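Local structure of transglutaminase-like enzymes, putative cysteine protease (Cytophaga hutchinsonii, 3ISR) at residues B[190-195]-B[216-221]; B[220-223]-B[228-231]; B[102-107]-B[196-201]. The protein probably cleaves peptide bonds as a cysteine protease of the transglutaminase-like superfamily. All blocks are in the same frame, centred on the assembly; numbering follows the deposited sequence.

Interaction 1: residues B[190-195]-B[216-221]; sequences ALCRAL and ACFEAY
The helix-on-sheet interface of a papain-like transglutaminase core is seen here in miniature, with Cys192 on the last turn of helix 181-194 meeting Phe218 and Ala220 on strand 215-222. The contact is a sulfur-aromatic one. Cys192 SG lies 3.8 Å from Phe218 CE1 and 5.0 Å from the ring centroid, and its line to the centroid leaves the ring normal by 64°, an oblique approach, nearest to CE1. The cysteine side chain points at the strand, and a chi1 of -76° sets SG beside the backbone N, on the side of Phe218. Phe218 and Ala220 are two residues apart on the strand, and the sulfur also reaches the Ala220 methyl, SG to CB 4.4 Å. In this fold the helix lies against an antiparallel sheet, here formed by strands 225-229, 215-222, 199-206 and 240-246. Helix 142-156 covers the same contact, its Val146 touching both Cys192 and Phe218, while Ala199 of the adjacent strand also packs on Cys192. A neighbouring anchor holds this end of the helix to strand 199-206, through a hydrogen bond from Arg193 NH2 to Ala199 O.

Interaction 2: residues B[220-223]-B[228-231]; sequences AYIG and IFDA
Ile222 and Phe229 meet on one face of the beta hairpin of strands 215-222 and 225-229, diagonally offset along it, and their side chains cross at about a right angle. The isoleucine meets the rim of the aromatic ring: its terminal methyl CD1 sits near the ring plane, 3.9 Å from Phe229 CE2 and equally close to CZ, so that the outer ring edge receives the methyl. The extended gamma branch of Ile222 (chi2 167°) carries CD1 out to that edge. Ala220, two residues earlier and on the same face of the strand, adds its methyl to the ring from an oblique direction, CB to Phe229 CE2 4.1 Å. Thus CE2 is the atom on which both aliphatic groups converge. On the phenylalanine side, CG stands anti to the carbonyl carbon (chi1 -69°), which lays the ring back along its own strand, toward the hairpin turn, where Ile222 CD1 meets its edge. Around this trio, Val146 and Thr150 of helix 142-156 press on Phe229, Val142 of the same helix touches Ile222, and the ring of Tyr282 meets that of Phe229 with the planes at about 50°. The hairpin then passes directly into a polar site, where the Asp230 carboxylate bonds through OD2 to His215 NE2, consistent with the His-Asp pair of the Cys-His-Asp triad of transglutaminase-like enzymes, and through OD1 to Thr232 OG1.

Interaction 3: residues B[102-107]-B[196-201]; sequences ETVPVV and SIPARY
A Schellman motif ends helix 181-194, and the turn it creates is where Val104, from the long loop after strand 78-96, packs against Ser196, Ile197 and Pro198. Ser196 is the C-prime residue, with a positive phi of 63°. The two bonds that define the motif run from Ile197 N to Cys192 O and from Ser196 N to Arg193 O. Val104 packs on this turn with all three of its side-chain carbons. CB rests 3.8 Å from the carbonyl oxygen Ser196 O, a van der Waals contact. Both methyls touch the same atom of the proline ring: CG1 is 3.8 Å from Pro198 CD and CG2 is 4.0 Å from it, so valine and proline approach end-on. CG2 also reaches Ile197 CG2 more loosely, at 4.4 Å. With CG1 anti to the backbone N (chi1 169°), that methyl is set against the CD and CG end of the proline ring. The loop bends sharply just after Val104, since Pro105 is the centre of an inverse gamma turn. Leu109 and Val142 also touch Val104, extending the apolar patch. A second subunit comes close here, with its Phe258 packing on Ser196 and its Thr29 on Val106 and Val107. Beyond Pro198 the chain enters strand 199-206, and the whole is a helix-to-strand connection in which a Schellman motif turns the chain from the helix onto the antiparallel sheet of the transglutaminase-like core.

How the interactions relate
Strand 215-222 is common to interactions 1 and 2, which share Ala220 and lie fully buried, whereas interaction 3 is partly buried, further from the chain centre and close to a second subunit. The first sets a thiol obliquely against an aromatic ring between helix and sheet; the second sets methyls at a ring edge within one hairpin; the third relies on aliphatic carbons and a carbonyl at a helix end. The sheet backbone joins them: Phe229 N lies 2.8 Å from Phe218 O, and Tyr221 N 2.9 Å from Pro198 O. A salt bridge between Glu219 OE1 and Arg200 NE, at 2.7 Å, adds charge to otherwise apolar packing.

Interaction 1: residues B[190-195]-B[216-221]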
loop_
_atom_site.group_PDB
_atom_site.type_symbol
_atom_site.label_atom_id
_atom_site.label_comp_id
_atom_site.label_asym_id
_atom_site.label_seq_id
_atom_site.Cartn_x
_atom_site.Cartn_y
_atom_site.Cartn_z
ATOM N N ALA B 190 9.228 7.894 -12.511
ATOM C CA ALA B 190 7.926 7.237 -12.609
ATOM C C ALA B 190 6.958 8.051 -13.437
ATOM O O ALA B 190 6.245 7.502 -14.257
ATOM C CB ALA B 190 7.329 6.964 -11.216
ATOM N N LEU B 191 6.913 9.357 -13.195
ATOM C CA LEU B 191 5.990 10.220 -13.932
ATOM C C LEU B 191 6.345 10.320 -15.406
ATOM O O LEU B 191 5.454 10.327 -16.252
ATOM C CB LEU B 191 5.890 11.601 -13.260
ATOM C CG LEU B 191 5.230 11.612 -11.866
ATOM C CD1 LEU B 191 5.495 12.944 -11.164
ATOM C CD2 LEU B 191 3.704 11.334 -11.938
ATOM N N CYS B 192 7.641 10.359 -15.731
ATOM C CA CYS B 192 8.058 10.310 -17.150
ATOM C C CYS B 192 7.613 9.029 -17.831
ATOM O O CYS B 192 7.010 9.063 -18.900
ATOM C CB CYS B 192 9.566 10.375 -17.284
ATOM S SG CYS B 192 10.251 12.000 -17.040
ATOM N N ARG B 193 7.941 7.887 -17.227
ATOM C CA ARG B 193 7.553 6.619 -17.834
ATOM C C ARG B 193 6.040 6.498 -17.970
ATOM O O ARG B 193 5.542 5.886 -18.922
ATOM C CB ARG B 193 8.076 5.438 -17.019
ATOM C CG ARG B 193 9.584 5.332 -17.023
ATOM C CD ARG B 193 10.030 4.030 -16.351
ATOM N NE ARG B 193 11.489 4.034 -16.204
ATOM C CZ ARG B 193 12.138 3.476 -15.195
ATOM N NH1 ARG B 193 11.451 2.814 -14.250
ATOM N NH2 ARG B 193 13.465 3.589 -15.128
ATOM N N ALA B 194 5.311 7.067 -17.016
ATOM C CA ALA B 194 3.839 6.995 -17.045
ATOM C C ALA B 194 3.302 7.684 -18.295
ATOM O O ALA B 194 2.211 7.353 -18.788
ATOM C CB ALA B 194 3.273 7.635 -15.776
ATOM N N LEU B 195 4.075 8.645 -18.803
ATOM C CA LEU B 195 3.744 9.398 -20.029
ATOM C C LEU B 195 4.474 8.890 -21.276
ATOM O O LEU B 195 4.549 9.597 -22.291
ATOM C CB LEU B 195 4.039 10.900 -19.834
ATOM C CG LEU B 195 3.240 11.599 -18.726
ATOM C CD1 LEU B 195 3.906 12.914 -18.312
ATOM C CD2 LEU B 195 1.778 11.805 -19.134
ATOM N N ALA B 216 21.429 12.008 -6.145
ATOM C CA ALA B 216 20.648 11.236 -7.115
ATOM C C ALA B 216 19.700 12.145 -7.878
ATOM O O ALA B 216 19.064 13.006 -7.282
ATOM C CB ALA B 216 19.856 10.106 -6.393
ATOM N N CYS B 217 19.610 11.953 -9.195
ATOM C CA CYS B 217 18.605 12.615 -9.990
ATOM C C CYS B 217 18.207 11.709 -11.150
ATOM O O CYS B 217 18.302 10.481 -11.046
ATOM C CB CYS B 217 19.053 14.002 -10.431
ATOM S SG CYS B 217 20.650 14.021 -11.219
ATOM N N PHE B 218 17.707 12.282 -12.232
ATOM C CA PHE B 218 17.253 11.423 -13.316
ATOM C C PHE B 218 17.532 12.013 -14.688
ATOM O O PHE B 218 17.823 13.215 -14.809
ATOM C CB PHE B 218 15.768 11.044 -13.135
ATOM C CG PHE B 218 14.784 12.150 -13.453
ATOM C CD1 PHE B 218 14.145 12.197 -14.693
ATOM C CD2 PHE B 218 14.443 13.097 -12.496
ATOM C CE1 PHE B 218 13.218 13.223 -14.976
ATOM C CE2 PHE B 218 13.546 14.102 -12.766
ATOM C CZ PHE B 218 12.915 14.163 -13.990
ATOM N N GLU B 219 17.458 11.164 -15.713
ATOM C CA GLU B 219 17.646 11.599 -17.085
ATOM C C GLU B 219 16.491 11.069 -17.897
ATOM O O GLU B 219 16.007 9.979 -17.631
ATOM C CB GLU B 219 18.970 11.077 -17.648
ATOM C CG GLU B 219 20.223 11.641 -16.925
ATOM C CD GLU B 219 21.506 10.962 -17.387
ATOM O OE1 GLU B 219 21.535 9.714 -17.429
ATOM O OE2 GLU B 219 22.495 11.666 -17.708
ATOM N N ALA B 220 15.994 11.885 -18.816
ATOM C CA ALA B 220 14.926 11.470 -19.715
ATOM C C ALA B 220 15.483 11.427 -21.120
ATOM O O ALA B 220 16.306 12.270 -21.490
ATOM C CB ALA B 220 13.752 12.446 -19.649
ATOM N N TYR B 221 14.999 10.489 -21.928
ATOM C CA TYR B 221 15.514 10.366 -23.283
ATOM C C TYR B 221 14.633 11.170 -24.202
ATOM O O TYR B 221 13.483 10.791 -24.462
ATOM C CB TYR B 221 15.550 8.905 -23.707
ATOM C CG TYR B 221 16.311 8.639 -24.978
ATOM C CD1 TYR B 221 17.713 8.551 -24.969
ATOM C CD2 TYR B 221 15.641 8.438 -26.181
ATOM C CE1 TYR B 221 18.435 8.281 -26.143
ATOM C CE2 TYR B 221 16.360 8.152 -27.364
ATOM C CZ TYR B 221 17.747 8.071 -27.323
ATOM O OH TYR B 221 18.457 7.791 -28.475
#

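Interaction 2: residues B[220-223]-B[228-231]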
loop_
_atom_site.group_PDB
_atom_site.type_symbol
_atom_site.label_atom_id
_atom_site.label_comp_id
_atom_site.label_asym_id
_atom_site.label_seq_id
_atom_site.Cartn_x
_atom_site.Cartn_y
_atom_site.Cartn_z
ATOM N N ALA B 220 15.994 11.885 -18.816
ATOM C CA ALA B 220 14.926 11.470 -19.715
ATOM C C ALA B 220 15.483 11.427 -21.120
ATOM O O ALA B 220 16.306 12.270 -21.490
ATOM C CB ALA B 220 13.752 12.446 -19.649
ATOM N N TYR B 221 14.999 10.489 -21.928
ATOM C CA TYR B 221 15.514 10.366 -23.283
ATOM C C TYR B 221 14.633 11.170 -24.202
ATOM O O TYR B 221 13.483 10.791 -24.462
ATOM C CB TYR B 221 15.550 8.905 -23.707
ATOM C CG TYR B 221 16.311 8.639 -24.978
ATOM C CD1 TYR B 221 17.713 8.551 -24.969
ATOM C CD2 TYR B 221 15.641 8.438 -26.181
ATOM C CE1 TYR B 221 18.435 8.281 -26.143
ATOM C CE2 TYR B 221 16.360 8.152 -27.364
ATOM C CZ TYR B 221 17.747 8.071 -27.323
ATOM O OH TYR B 221 18.457 7.791 -28.475
ATOM N N ILE B 222 15.172 12.288 -24.678
ATOM C CA ILE B 222 14.403 13.271 -25.424
ATOM C C ILE B 222 15.171 13.636 -26.680
ATOM O O ILE B 222 16.311 14.119 -26.603
ATOM C CB ILE B 222 14.183 14.588 -24.620
ATOM C CG1 ILE B 222 13.551 14.307 -23.247
ATOM C CG2 ILE B 222 13.321 15.560 -25.438
ATOM C CD1 ILE B 222 13.590 15.500 -22.296
ATOM N N GLY B 223 14.548 13.398 -27.827
ATOM C CA GLY B 223 15.161 13.739 -29.114
ATOM C C GLY B 223 16.493 13.052 -29.323
ATOM O O GLY B 223 17.401 13.625 -29.922
ATOM N N ILE B 228 19.501 15.505 -18.515
ATOM C CA ILE B 228 19.485 15.430 -17.060
ATOM C C ILE B 228 18.522 16.416 -16.397
ATOM O O ILE B 228 18.369 17.559 -16.846
ATOM C CB ILE B 228 20.920 15.570 -16.480
ATOM C CG1 ILE B 228 20.935 15.063 -15.023
ATOM C CG2 ILE B 228 21.446 16.999 -16.609
ATOM C CD1 ILE B 228 22.230 14.376 -14.628
ATOM N N PHE B 229 17.876 15.974 -15.316
ATOM C CA PHE B 229 16.906 16.800 -14.579
ATOM C C PHE B 229 17.069 16.530 -13.093
ATOM O O PHE B 229 17.402 15.421 -12.705
ATOM C CB PHE B 229 15.472 16.432 -14.953
ATOM C CG PHE B 229 15.094 16.808 -16.355
ATOM C CD1 PHE B 229 14.477 18.025 -16.618
ATOM C CD2 PHE B 229 15.352 15.936 -17.413
ATOM C CE1 PHE B 229 14.121 18.380 -17.937
ATOM C CE2 PHE B 229 15.016 16.282 -18.731
ATOM C CZ PHE B 229 14.399 17.503 -18.991
ATOM N N ASP B 230 16.800 17.523 -12.255
ATOM C CA ASP B 230 16.950 17.327 -10.815
ATOM C C ASP B 230 15.906 18.155 -10.105
ATOM O O ASP B 230 16.079 19.354 -9.935
ATOM C CB ASP B 230 18.367 17.724 -10.356
ATOM C CG ASP B 230 18.556 17.638 -8.853
ATOM O OD1 ASP B 230 17.674 17.138 -8.130
ATOM O OD2 ASP B 230 19.609 18.104 -8.364
ATOM N N ALA B 231 14.828 17.502 -9.687
ATOM C CA ALA B 231 13.716 18.184 -9.051
ATOM C C ALA B 231 14.026 18.729 -7.668
ATOM O O ALA B 231 13.229 19.511 -7.147
ATOM C CB ALA B 231 12.470 17.284 -9.010
#

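Interaction 3: residues B[102-107]-B[196-201]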
loop_
_atom_site.group_PDB
_atom_site.type_symbol
_atom_site.label_atom_id
_atom_site.label_comp_id
_atom_site.label_asym_id
_atom_site.label_seq_id
_atom_site.Cartn_x
_atom_site.Cartn_y
_atom_site.Cartn_z
ATOM N N GLU B 102 6.132 15.980 -30.335
ATOM C CA GLU B 102 4.910 15.875 -29.529
ATOM C C GLU B 102 4.972 14.630 -28.624
ATOM O O GLU B 102 4.476 14.661 -27.495
ATOM C CB GLU B 102 3.649 15.865 -30.409
ATOM N N THR B 103 5.606 13.555 -29.115
ATOM C CA THR B 103 5.820 12.324 -28.335
ATOM C C THR B 103 7.177 11.655 -28.644
ATOM O O THR B 103 7.852 12.017 -29.612
ATOM C CB THR B 103 4.692 11.282 -28.571
ATOM O OG1 THR B 103 4.559 11.015 -29.975
ATOM C CG2 THR B 103 3.344 11.770 -28.011
ATOM N N VAL B 104 7.568 10.674 -27.823
ATOM C CA VAL B 104 8.771 9.859 -28.099
ATOM C C VAL B 104 8.418 8.715 -29.082
ATOM O O VAL B 104 7.467 7.951 -28.824
ATOM C CB VAL B 104 9.437 9.313 -26.778
ATOM C CG1 VAL B 104 10.523 8.255 -27.077
ATOM C CG2 VAL B 104 10.049 10.461 -25.968
ATOM N N PRO B 105 9.168 8.592 -30.206
ATOM C CA PRO B 105 8.825 7.595 -31.249
ATOM C C PRO B 105 9.252 6.163 -30.862
ATOM O O PRO B 105 10.315 5.689 -31.284
ATOM C CB PRO B 105 9.633 8.086 -32.450
ATOM C CG PRO B 105 10.878 8.662 -31.811
ATOM C CD PRO B 105 10.401 9.334 -30.550
ATOM N N VAL B 106 8.420 5.491 -30.062
ATOM C CA VAL B 106 8.773 4.194 -29.473
ATOM C C VAL B 106 9.227 3.174 -30.515
ATOM O O VAL B 106 10.210 2.468 -30.307
ATOM C CB VAL B 106 7.636 3.618 -28.585
ATOM C CG1 VAL B 106 8.006 2.239 -28.058
ATOM C CG2 VAL B 106 7.368 4.533 -27.414
ATOM N N VAL B 107 8.531 3.126 -31.651
ATOM C CA VAL B 107 8.850 2.160 -32.679
ATOM C C VAL B 107 10.296 2.298 -33.188
ATOM O O VAL B 107 10.853 1.332 -33.711
ATOM C CB VAL B 107 7.806 2.179 -33.832
ATOM C CG1 VAL B 107 8.023 3.359 -34.814
ATOM C CG2 VAL B 107 7.784 0.832 -34.572
ATOM N N SER B 196 5.000 7.667 -21.204
ATOM C CA SER B 196 5.730 7.030 -22.323
ATOM C C SER B 196 7.007 7.778 -22.716
ATOM O O SER B 196 7.355 7.860 -23.895
ATOM C CB SER B 196 4.835 6.833 -23.558
ATOM O OG SER B 196 3.622 6.192 -23.200
ATOM N N ILE B 197 7.713 8.311 -21.724
ATOM C CA ILE B 197 9.000 8.966 -21.976
ATOM C C ILE B 197 10.057 8.120 -21.258
ATOM O O ILE B 197 9.950 7.916 -20.048
ATOM C CB ILE B 197 8.992 10.416 -21.414
ATOM C CG1 ILE B 197 7.894 11.239 -22.083
ATOM C CG2 ILE B 197 10.367 11.123 -21.602
ATOM C CD1 ILE B 197 7.543 12.524 -21.308
ATOM N N PRO B 198 11.070 7.605 -21.985
ATOM C CA PRO B 198 12.034 6.774 -21.273
ATOM C C PRO B 198 12.798 7.590 -20.238
ATOM O O PRO B 198 13.137 8.743 -20.488
ATOM C CB PRO B 198 12.975 6.258 -22.376
ATOM C CG PRO B 198 12.239 6.515 -23.686
ATOM C CD PRO B 198 11.367 7.719 -23.423
ATOM N N ALA B 199 13.036 7.011 -19.064
ATOM C CA ALA B 199 13.762 7.755 -18.018
ATOM C C ALA B 199 14.590 6.805 -17.193
ATOM O O ALA B 199 14.219 5.643 -17.040
ATOM C CB ALA B 199 12.795 8.513 -17.134
ATOM N N ARG B 200 15.717 7.289 -16.663
ATOM C CA ARG B 200 16.570 6.425 -15.879
ATOM C C ARG B 200 17.135 7.181 -14.666
ATOM O O ARG B 200 17.148 8.411 -14.629
ATOM C CB ARG B 200 17.704 5.847 -16.741
ATOM C CG ARG B 200 18.711 6.929 -17.246
ATOM C CD ARG B 200 19.747 6.336 -18.202
ATOM N NE ARG B 200 20.825 7.297 -18.437
ATOM C CZ ARG B 200 21.788 7.149 -19.337
ATOM N NH1 ARG B 200 21.838 6.071 -20.118
ATOM N NH2 ARG B 200 22.723 8.087 -19.453
ATOM N N TYR B 201 17.608 6.412 -13.706
ATOM C CA TYR B 201 18.148 6.925 -12.462
ATOM C C TYR B 201 19.635 7.270 -12.635
ATOM O O TYR B 201 20.376 6.526 -13.279
ATOM C CB TYR B 201 17.967 5.806 -11.448
ATOM C CG TYR B 201 18.274 6.109 -10.006
ATOM C CD1 TYR B 201 17.384 6.849 -9.234
ATOM C CD2 TYR B 201 19.406 5.564 -9.393
ATOM C CE1 TYR B 201 17.630 7.079 -7.880
ATOM C CE2 TYR B 201 19.672 5.799 -8.040
ATOM C CZ TYR B 201 18.767 6.564 -7.302
ATOM O OH TYR B 201 18.976 6.807 -5.969
#